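Local coordinates for protein acyl-coa oxidase (Arabidopsis thaliana, PDB 1W07) that catalyses the FAD-dependent desaturation of long- and medium-chain acyl-CoAs to 2-trans-enoyl-CoAs, passing electrons to oxygen to give hydrogen peroxide in peroxisomal beta-oxidation, at residues F16-M21 with V604-Y609; R37-V42 with N608-Y613; I302-S307 with P598-L603. The protein carries 1 engineered substitution. All blocks are in the same frame, centred on the assembly; numbering follows the deposited sequence.

All three interactions use one late piece of chain, residues 598-613, which spans helix 600-605, a turn and most of helix 611-614. Its first part meets helix 278-309 in interaction 3, its middle meets helix 18-26 in interaction 1, and its last part meets helix 29-43 in interaction 2. The centres of interactions 1 and 2 lie about 14 Å apart, those of interactions 1 and 3 about 11 Å, and those of interactions 2 and 3 about 19 Å. Interactions 1 and 2 share Asn-608 and Tyr-609, whereas 1 and 3 are joined by the salt bridge between Asp-605 and Arg-305. The C-terminal region thereby ties N-terminal helices to the C-alpha1 helical domain within a single subunit.

Interaction 1 (F16-M21 with V604-Y609); sequences FDVEDM and VDAFNY
Ala-606 receives two side chains from the start of helix 18-26, Met-21 and Val-18, and the two pack against it very differently. The tight part is at Met-21, where CG comes to 3.5 Å from Ala-606 CB, closer than ordinary carbon-carbon contact; Met-21 CB follows at 3.8 Å from the same methyl. With CG swung away from the backbone N (chi1 -171°), the first half of the methionine lies against Ala-606. Bends at chi2 and chi3 then lead the end of the chain away from residues 604-609. The Met-21 side chain also touches Tyr-342 of helix 328-363 and Val-548 and Leu-552 of helix 548-566.

One turn earlier, Val-18 makes the looser half. Its CG2 branch points at the backbone and sits 3.8 Å from Ala-606 N, and 4.0 Å from Asp-605 CB. This valine is partly exposed, and the neighbouring Glu-19 is exposed, its OE2 forming a salt bridge with Lys-22.

A type I turn runs from Asp-605 to Asn-608, closed by Asn-608 N on Asp-605 O at 2.8 Å, and Asn-608 leaves helical geometry with a positive phi. While the CB of Asp-605 faces Val-18, its buried carboxylate is engaged by two arginines: OD2 by Arg-11 and OD1 by Arg-305.

Between 16-21 and 604-609 the contact is van der Waals packing, without a hydrogen bond, and the methionine packs tightly against the alanine methyl. Further along helix 18-26, Trp-25 meets the ring of Phe-607. The charge of Asp-605 is met by arginines from outside both segments, which is consistent with the carboxylate staying ionised despite its burial.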
loop_
_atom_site.group_PDB
_atom_site.type_symbol
_atom_site.label_atom_id
_atom_site.label_comp_id
_atom_site.label_asym_id
_atom_site.label_seq_id
_atom_site.Cartn_x
_atom_site.Cartn_y
_atom_site.Cartn_z
ATOM N N PHE B 16 -10.196 -31.685 -3.030
ATOM C CA PHE B 16 -8.925 -32.169 -3.573
ATOM C C PHE B 16 -8.050 -32.522 -2.365
ATOM O O PHE B 16 -8.289 -32.004 -1.272
ATOM C CB PHE B 16 -8.277 -31.075 -4.436
ATOM C CG PHE B 16 -7.741 -29.921 -3.644
ATOM C CD1 PHE B 16 -6.386 -29.841 -3.343
ATOM C CD2 PHE B 16 -8.596 -28.931 -3.154
ATOM C CE1 PHE B 16 -5.881 -28.793 -2.561
ATOM C CE2 PHE B 16 -8.101 -27.880 -2.374
ATOM C CZ PHE B 16 -6.741 -27.816 -2.080
ATOM N N ASP B 17 -7.071 -33.414 -2.545
ATOM C CA ASP B 17 -6.203 -33.804 -1.431
ATOM C C ASP B 17 -5.066 -32.808 -1.279
ATOM O O ASP B 17 -4.176 -32.719 -2.130
ATOM C CB ASP B 17 -5.643 -35.217 -1.620
ATOM C CG ASP B 17 -6.678 -36.314 -1.320
ATOM O OD1 ASP B 17 -7.482 -36.134 -0.388
ATOM O OD2 ASP B 17 -6.661 -37.356 -1.997
ATOM N N VAL B 18 -5.118 -32.058 -0.179
ATOM C CA VAL B 18 -4.142 -31.023 0.126
ATOM C C VAL B 18 -2.699 -31.505 0.162
ATOM O O VAL B 18 -1.804 -30.788 -0.279
ATOM C CB VAL B 18 -4.488 -30.310 1.480
ATOM C CG1 VAL B 18 -4.455 -31.320 2.638
ATOM C CG2 VAL B 18 -3.515 -29.134 1.725
ATOM N N GLU B 19 -2.468 -32.705 0.682
ATOM C CA GLU B 19 -1.113 -33.217 0.766
ATOM C C GLU B 19 -0.437 -33.295 -0.604
ATOM O O GLU B 19 0.773 -33.064 -0.716
ATOM C CB GLU B 19 -1.092 -34.581 1.476
ATOM C CG GLU B 19 -1.499 -34.505 2.965
ATOM C CD GLU B 19 -0.719 -33.449 3.774
ATOM O OE1 GLU B 19 0.529 -33.501 3.810
ATOM O OE2 GLU B 19 -1.354 -32.566 4.390
ATOM N N ASP B 20 -1.210 -33.585 -1.647
ATOM C CA ASP B 20 -0.684 -33.658 -3.017
ATOM C C ASP B 20 -0.460 -32.254 -3.573
ATOM O O ASP B 20 0.498 -32.015 -4.313
ATOM C CB ASP B 20 -1.654 -34.412 -3.924
ATOM C CG ASP B 20 -1.675 -35.903 -3.634
ATOM O OD1 ASP B 20 -0.650 -36.561 -3.905
ATOM O OD2 ASP B 20 -2.697 -36.402 -3.120
ATOM N N MET B 21 -1.340 -31.320 -3.224
ATOM C CA MET B 21 -1.174 -29.942 -3.677
ATOM C C MET B 21 0.089 -29.352 -3.054
ATOM O O MET B 21 0.728 -28.489 -3.649
ATOM C CB MET B 21 -2.377 -29.086 -3.280
ATOM C CG MET B 21 -2.357 -27.696 -3.905
ATOM S SD MET B 21 -2.412 -27.755 -5.709
ATOM C CE MET B 21 -4.185 -27.660 -6.000
ATOM N N VAL B 604 -4.689 -22.650 0.630
ATOM C CA VAL B 604 -3.603 -21.911 1.270
ATOM C C VAL B 604 -2.839 -22.816 2.233
ATOM O O VAL B 604 -1.685 -22.537 2.570
ATOM C CB VAL B 604 -4.102 -20.628 2.005
ATOM C CG1 VAL B 604 -4.809 -19.720 1.004
ATOM C CG2 VAL B 604 -4.995 -20.971 3.225
ATOM N N ASP B 605 -3.473 -23.910 2.669
ATOM C CA ASP B 605 -2.800 -24.846 3.574
ATOM C C ASP B 605 -1.730 -25.549 2.747
ATOM O O ASP B 605 -0.715 -26.012 3.274
ATOM C CB ASP B 605 -3.762 -25.904 4.133
ATOM C CG ASP B 605 -4.778 -25.339 5.112
ATOM O OD1 ASP B 605 -4.494 -24.330 5.796
ATOM O OD2 ASP B 605 -5.878 -25.945 5.214
ATOM N N ALA B 606 -1.959 -25.635 1.440
ATOM C CA ALA B 606 -0.999 -26.282 0.546
ATOM C C ALA B 606 0.380 -25.621 0.621
ATOM O O ALA B 606 1.387 -26.229 0.249
ATOM C CB ALA B 606 -1.523 -26.254 -0.882
ATOM N N PHE B 607 0.420 -24.374 1.089
ATOM C CA PHE B 607 1.679 -23.627 1.216
ATOM C C PHE B 607 2.530 -24.270 2.311
ATOM O O PHE B 607 3.755 -24.130 2.330
ATOM C CB PHE B 607 1.380 -22.163 1.581
ATOM C CG PHE B 607 0.509 -21.445 0.573
ATOM C CD1 PHE B 607 -0.274 -20.356 0.951
ATOM C CD2 PHE B 607 0.486 -21.851 -0.763
ATOM C CE1 PHE B 607 -1.070 -19.679 0.004
ATOM C CE2 PHE B 607 -0.300 -21.188 -1.711
ATOM C CZ PHE B 607 -1.081 -20.097 -1.324
ATOM N N ASN B 608 1.857 -24.968 3.225
ATOM C CA ASN B 608 2.535 -25.657 4.315
ATOM C C ASN B 608 3.338 -24.749 5.250
ATOM O O ASN B 608 4.392 -25.139 5.759
ATOM C CB ASN B 608 3.447 -26.747 3.748
ATOM C CG ASN B 608 3.872 -27.729 4.795
ATOM O OD1 ASN B 608 3.040 -28.237 5.539
ATOM N ND2 ASN B 608 5.168 -28.010 4.867
ATOM N N TYR B 609 2.836 -23.542 5.480
ATOM C CA TYR B 609 3.507 -22.578 6.349
ATOM C C TYR B 609 3.249 -22.859 7.823
ATOM O O TYR B 609 2.127 -23.204 8.202
ATOM C CB TYR B 609 3.022 -21.158 6.021
ATOM C CG TYR B 609 3.515 -20.609 4.702
ATOM C CD1 TYR B 609 2.714 -19.761 3.940
ATOM C CD2 TYR B 609 4.795 -20.915 4.223
ATOM C CE1 TYR B 609 3.170 -19.223 2.726
ATOM C CE2 TYR B 609 5.260 -20.378 3.001
ATOM C CZ TYR B 609 4.435 -19.532 2.264
ATOM O OH TYR B 609 4.863 -18.967 1.073
#

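Interaction 2 (R37-V42 with N608-Y613); sequences RIARLV and NYTDHY
Thr-610 and Ala-39 meet both directly and through a water. Starting at CB, which points toward helix 29-43, the threonine sends its two branches to different partners. The methyl CG2 rests on Ala-39 CB at 4.2 Å, a light apolar touch. The hydroxyl lies between the backbone N and the carbonyl carbon (chi1 64°), which bends it back over the first turn of helix 611-614. There OG1 accepts from Tyr-613 N at 3.0 Å, with an N-H...O angle of 157°, making Thr-610 the N-cap of that helix. The same oxygen is 2.8 Å from a water that donates to Ala-39 O, again over 2.8 Å, so the cap is also linked to the backbone of the facing helix.

One turn further on, the side chains of Val-42 and His-612 cross at about a right angle. Val-42 CG1 approaches the imidazole obliquely, with CE1 of His-612 at 4.0 Å, while the ring's NE2 is hydrogen-bonded to Phe-48 O in the loop after helix 29-43.

Helix 83-93 backs this side of the contact: Phe-92 touches Ala-39 and Val-42, and Leu-89 adds to the cover over the valine. Tyr-613 joins helix 611-614 to two further helices, through a cation-pi contact with Arg-298 of helix 278-309 and an edge-to-face contact with Phe-92 of helix 83-93.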
loop_
_atom_site.group_PDB
_atom_site.type_symbol
_atom_site.label_atom_id
_atom_site.label_comp_id
_atom_site.label_asym_id
_atom_site.label_seq_id
_atom_site.Cartn_x
_atom_site.Cartn_y
_atom_site.Cartn_z
ATOM N N ARG B 37 11.231 -29.937 6.835
ATOM C CA ARG B 37 12.142 -30.271 7.925
ATOM C C ARG B 37 12.826 -29.032 8.503
ATOM O O ARG B 37 12.808 -28.808 9.709
ATOM C CB ARG B 37 13.213 -31.239 7.422
ATOM C CG ARG B 37 14.091 -31.829 8.513
ATOM C CD ARG B 37 15.423 -32.267 7.927
ATOM N NE ARG B 37 15.249 -33.013 6.682
ATOM C CZ ARG B 37 15.981 -32.813 5.590
ATOM N NH1 ARG B 37 16.935 -31.889 5.590
ATOM N NH2 ARG B 37 15.763 -33.533 4.499
ATOM N N ILE B 38 13.436 -28.236 7.635
ATOM C CA ILE B 38 14.130 -27.036 8.077
ATOM C C ILE B 38 13.155 -26.037 8.693
ATOM O O ILE B 38 13.489 -25.353 9.664
ATOM C CB ILE B 38 14.880 -26.367 6.913
ATOM C CG1 ILE B 38 15.868 -27.360 6.299
ATOM C CG2 ILE B 38 15.627 -25.142 7.415
ATOM C CD1 ILE B 38 16.936 -27.859 7.268
ATOM N N ALA B 39 11.951 -25.959 8.134
ATOM C CA ALA B 39 10.939 -25.041 8.642
ATOM C C ALA B 39 10.645 -25.350 10.104
ATOM O O ALA B 39 10.609 -24.440 10.939
ATOM C CB ALA B 39 9.654 -25.148 7.808
ATOM N N ARG B 40 10.448 -26.629 10.418
ATOM C CA ARG B 40 10.157 -27.033 11.793
ATOM C C ARG B 40 11.361 -26.794 12.694
ATOM O O ARG B 40 11.210 -26.423 13.857
ATOM C CB ARG B 40 9.739 -28.509 11.831
ATOM C CG ARG B 40 8.348 -28.756 11.262
ATOM C CD ARG B 40 8.281 -30.050 10.470
ATOM N NE ARG B 40 8.508 -31.237 11.292
ATOM C CZ ARG B 40 7.583 -31.782 12.076
ATOM N NH1 ARG B 40 6.366 -31.249 12.138
ATOM N NH2 ARG B 40 7.868 -32.861 12.793
ATOM N N LEU B 41 12.553 -26.988 12.143
ATOM C CA LEU B 41 13.789 -26.785 12.890
ATOM C C LEU B 41 13.926 -25.327 13.342
ATOM O O LEU B 41 14.374 -25.049 14.457
ATOM C CB LEU B 41 14.982 -27.158 12.018
ATOM C CG LEU B 41 16.348 -27.019 12.678
ATOM C CD1 LEU B 41 16.476 -28.048 13.793
ATOM C CD2 LEU B 41 17.439 -27.209 11.642
ATOM N N VAL B 42 13.544 -24.391 12.476
ATOM C CA VAL B 42 13.638 -22.976 12.815
ATOM C C VAL B 42 12.562 -22.581 13.815
ATOM O O VAL B 42 12.842 -21.890 14.796
ATOM C CB VAL B 42 13.521 -22.079 11.550
ATOM C CG1 VAL B 42 13.449 -20.601 11.951
ATOM C CG2 VAL B 42 14.720 -22.298 10.656
ATOM N N ASN B 608 1.857 -24.968 3.225
ATOM C CA ASN B 608 2.535 -25.657 4.315
ATOM C C ASN B 608 3.338 -24.749 5.250
ATOM O O ASN B 608 4.392 -25.139 5.759
ATOM C CB ASN B 608 3.447 -26.747 3.748
ATOM C CG ASN B 608 3.872 -27.729 4.795
ATOM O OD1 ASN B 608 3.040 -28.237 5.539
ATOM N ND2 ASN B 608 5.168 -28.010 4.867
ATOM N N TYR B 609 2.836 -23.542 5.480
ATOM C CA TYR B 609 3.507 -22.578 6.349
ATOM C C TYR B 609 3.249 -22.859 7.823
ATOM O O TYR B 609 2.127 -23.204 8.202
ATOM C CB TYR B 609 3.022 -21.158 6.021
ATOM C CG TYR B 609 3.515 -20.609 4.702
ATOM C CD1 TYR B 609 2.714 -19.761 3.940
ATOM C CD2 TYR B 609 4.795 -20.915 4.223
ATOM C CE1 TYR B 609 3.170 -19.223 2.726
ATOM C CE2 TYR B 609 5.260 -20.378 3.001
ATOM C CZ TYR B 609 4.435 -19.532 2.264
ATOM O OH TYR B 609 4.863 -18.967 1.073
ATOM N N THR B 610 4.280 -22.710 8.651
ATOM C CA THR B 610 4.138 -22.922 10.092
ATOM C C THR B 610 3.601 -21.602 10.657
ATOM O O THR B 610 3.720 -20.556 10.011
ATOM C CB THR B 610 5.501 -23.178 10.785
ATOM O OG1 THR B 610 6.318 -22.004 10.661
ATOM C CG2 THR B 610 6.229 -24.390 10.168
ATOM N N ASP B 611 3.012 -21.634 11.849
ATOM C CA ASP B 611 2.503 -20.409 12.452
ATOM C C ASP B 611 3.673 -19.490 12.762
ATOM O O ASP B 611 3.555 -18.260 12.698
ATOM C CB ASP B 611 1.743 -20.710 13.742
ATOM C CG ASP B 611 0.306 -21.124 13.492
ATOM O OD1 ASP B 611 -0.205 -20.890 12.377
ATOM O OD2 ASP B 611 -0.311 -21.669 14.423
ATOM N N HIS B 612 4.809 -20.089 13.111
ATOM C CA HIS B 612 5.996 -19.304 13.421
ATOM C C HIS B 612 6.411 -18.468 12.215
ATOM O O HIS B 612 6.727 -17.287 12.358
ATOM C CB HIS B 612 7.155 -20.216 13.842
ATOM C CG HIS B 612 8.458 -19.502 14.018
ATOM N ND1 HIS B 612 9.287 -19.200 12.960
ATOM C CD2 HIS B 612 9.066 -19.012 15.124
ATOM C CE1 HIS B 612 10.352 -18.556 13.406
ATOM N NE2 HIS B 612 10.241 -18.427 14.717
ATOM N N TYR B 613 6.400 -19.074 11.028
ATOM C CA TYR B 613 6.803 -18.362 9.813
ATOM C C TYR B 613 5.784 -17.290 9.426
ATOM O O TYR B 613 6.152 -16.162 9.076
ATOM C CB TYR B 613 6.973 -19.335 8.652
ATOM C CG TYR B 613 7.493 -18.684 7.389
ATOM C CD1 TYR B 613 8.766 -18.113 7.352
ATOM C CD2 TYR B 613 6.714 -18.640 6.235
ATOM C CE1 TYR B 613 9.249 -17.521 6.194
ATOM C CE2 TYR B 613 7.182 -18.055 5.079
ATOM C CZ TYR B 613 8.447 -17.502 5.060
ATOM O OH TYR B 613 8.910 -16.983 3.885
HETATM O O HOH W 1 8.997 -22.335 10.053
#

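Interaction 3 (I302-S307 with P598-L603); sequences IATRYS and PNAVAL
Helix 278-309, the long first helix of the C-alpha1 domain of acyl-CoA oxidases, packs against helix 600-605 by setting Thr-304 on Ala-600 and Val-601. The methyl of Thr-304 does the touching. Its CG2 lies 3.7 Å from Ala-600 C and 3.8 Å from Ala-600 CB, so it rests on the backbone and the side chain of the alanine together. Val-601 flanks it: the valine N is 3.9 Å from Thr-304 CG2, and the CG2 branch of the valine forms a looser contact with the same methyl at 4.4 Å.

The first torsion sends the threonine's two branches to different partners. CG2 stands opposite the backbone N and reaches across to helix 600-605, whereas OG1 (chi1 -62°) turns back along its own helix and is hydrogen-bonded to Val-300 O. The buried hydroxyl thus has a partner at home, and an apolar surface is left for the neighbour.

Three residues on, outside the contact, Ser-307 OG donates to Ala-303 O over 2.6 Å, from above the carbonyl plane and 36° out of it, while Ser-307 N reaches that oxygen from the opposite face at 2.8 Å. Ser-307 OG is also bonded to Gln-330 NE2, and Gln-330 binds FAD, which makes the serine a probable second-shell residue of the FAD site. The side chain of Thr-304 is itself about 12 Å from the cofactor.

The contact is buried among helices. Helix 328-363 contributes Leu-334 against Thr-304 and Phe-335 against Ala-600; helix 8-12 covers Val-601 through Glu-10 and Arg-11; and Leu-614 of helix 611-614 packs on Ile-302 and Arg-305.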
loop_
_atom_site.group_PDB
_atom_site.type_symbol
_atom_site.label_atom_id
_atom_site.label_comp_id
_atom_site.label_asym_id
_atom_site.label_seq_id
_atom_site.Cartn_x
_atom_site.Cartn_y
_atom_site.Cartn_z
ATOM N N ILE B 302 -3.035 -15.719 5.078
ATOM C CA ILE B 302 -3.553 -14.998 6.235
ATOM C C ILE B 302 -4.960 -14.473 5.988
ATOM O O ILE B 302 -5.871 -14.696 6.791
ATOM C CB ILE B 302 -2.605 -13.829 6.624
ATOM C CG1 ILE B 302 -1.234 -14.402 7.033
ATOM C CG2 ILE B 302 -3.208 -13.028 7.771
ATOM C CD1 ILE B 302 -0.111 -13.350 7.217
ATOM N N ALA B 303 -5.143 -13.773 4.878
ATOM C CA ALA B 303 -6.444 -13.208 4.573
ATOM C C ALA B 303 -7.483 -14.289 4.326
ATOM O O ALA B 303 -8.641 -14.134 4.743
ATOM C CB ALA B 303 -6.346 -12.253 3.362
ATOM N N THR B 304 -7.093 -15.398 3.690
ATOM C CA THR B 304 -8.047 -16.483 3.428
ATOM C C THR B 304 -8.528 -17.121 4.734
ATOM O O THR B 304 -9.728 -17.295 4.937
ATOM C CB THR B 304 -7.438 -17.583 2.478
ATOM O OG1 THR B 304 -7.114 -16.998 1.213
ATOM C CG2 THR B 304 -8.444 -18.697 2.235
ATOM N N ARG B 305 -7.607 -17.461 5.631
ATOM C CA ARG B 305 -8.022 -18.068 6.890
ATOM C C ARG B 305 -8.853 -17.090 7.712
ATOM O O ARG B 305 -9.925 -17.443 8.208
ATOM C CB ARG B 305 -6.794 -18.540 7.682
ATOM C CG ARG B 305 -6.061 -19.713 7.034
ATOM C CD ARG B 305 -4.829 -20.101 7.833
ATOM N NE ARG B 305 -4.212 -21.320 7.322
ATOM C CZ ARG B 305 -2.988 -21.727 7.625
ATOM N NH1 ARG B 305 -2.520 -22.853 7.105
ATOM N NH2 ARG B 305 -2.231 -21.007 8.437
ATOM N N TYR B 306 -8.380 -15.853 7.858
ATOM C CA TYR B 306 -9.169 -14.899 8.622
ATOM C C TYR B 306 -10.548 -14.658 7.998
ATOM O O TYR B 306 -11.516 -14.412 8.717
ATOM C CB TYR B 306 -8.440 -13.571 8.749
ATOM C CG TYR B 306 -9.190 -12.588 9.613
ATOM C CD1 TYR B 306 -9.323 -12.801 10.988
ATOM C CD2 TYR B 306 -9.782 -11.452 9.061
ATOM C CE1 TYR B 306 -10.024 -11.901 11.788
ATOM C CE2 TYR B 306 -10.487 -10.551 9.854
ATOM C CZ TYR B 306 -10.603 -10.779 11.210
ATOM O OH TYR B 306 -11.298 -9.881 11.988
ATOM N N SER B 307 -10.641 -14.711 6.670
ATOM C CA SER B 307 -11.919 -14.485 5.982
ATOM C C SER B 307 -12.910 -15.607 6.285
ATOM O O SER B 307 -14.121 -15.408 6.242
ATOM C CB SER B 307 -11.718 -14.395 4.468
ATOM O OG SER B 307 -10.987 -13.231 4.103
ATOM N N PRO B 598 -15.206 -23.350 -1.507
ATOM C CA PRO B 598 -15.052 -24.457 -0.564
ATOM C C PRO B 598 -13.633 -25.003 -0.482
ATOM O O PRO B 598 -13.261 -25.674 0.487
ATOM C CB PRO B 598 -16.078 -25.481 -1.059
ATOM C CG PRO B 598 -16.090 -25.251 -2.551
ATOM C CD PRO B 598 -16.050 -23.739 -2.655
ATOM N N ASN B 599 -12.837 -24.685 -1.498
ATOM C CA ASN B 599 -11.452 -25.128 -1.557
ATOM C C ASN B 599 -10.451 -24.105 -1.045
ATOM O O ASN B 599 -9.284 -24.436 -0.868
ATOM C CB ASN B 599 -11.094 -25.477 -3.002
ATOM C CG ASN B 599 -11.906 -26.627 -3.522
ATOM O OD1 ASN B 599 -11.663 -27.777 -3.166
ATOM N ND2 ASN B 599 -12.895 -26.323 -4.351
ATOM N N ALA B 600 -10.909 -22.878 -0.784
ATOM C CA ALA B 600 -10.029 -21.771 -0.369
ATOM C C ALA B 600 -9.043 -22.077 0.747
ATOM O O ALA B 600 -7.828 -21.988 0.544
ATOM C CB ALA B 600 -10.850 -20.517 0.003
ATOM N N VAL B 601 -9.551 -22.414 1.926
ATOM C CA VAL B 601 -8.672 -22.688 3.041
ATOM C C VAL B 601 -7.647 -23.769 2.731
ATOM O O VAL B 601 -6.473 -23.611 3.051
ATOM C CB VAL B 601 -9.475 -23.060 4.290
ATOM C CG1 VAL B 601 -8.512 -23.530 5.408
ATOM C CG2 VAL B 601 -10.316 -21.858 4.732
ATOM N N ALA B 602 -8.082 -24.867 2.117
ATOM C CA ALA B 602 -7.163 -25.950 1.769
ATOM C C ALA B 602 -6.133 -25.463 0.747
ATOM O O ALA B 602 -4.968 -25.872 0.787
ATOM C CB ALA B 602 -7.942 -27.151 1.207
ATOM N N LEU B 603 -6.545 -24.585 -0.168
ATOM C CA LEU B 603 -5.595 -24.079 -1.164
ATOM C C LEU B 603 -4.451 -23.274 -0.528
ATOM O O LEU B 603 -3.351 -23.216 -1.087
ATOM C CB LEU B 603 -6.331 -23.228 -2.199
ATOM C CG LEU B 603 -7.201 -24.020 -3.187
ATOM C CD1 LEU B 603 -8.031 -23.075 -4.043
ATOM C CD2 LEU B 603 -6.298 -24.880 -4.049
#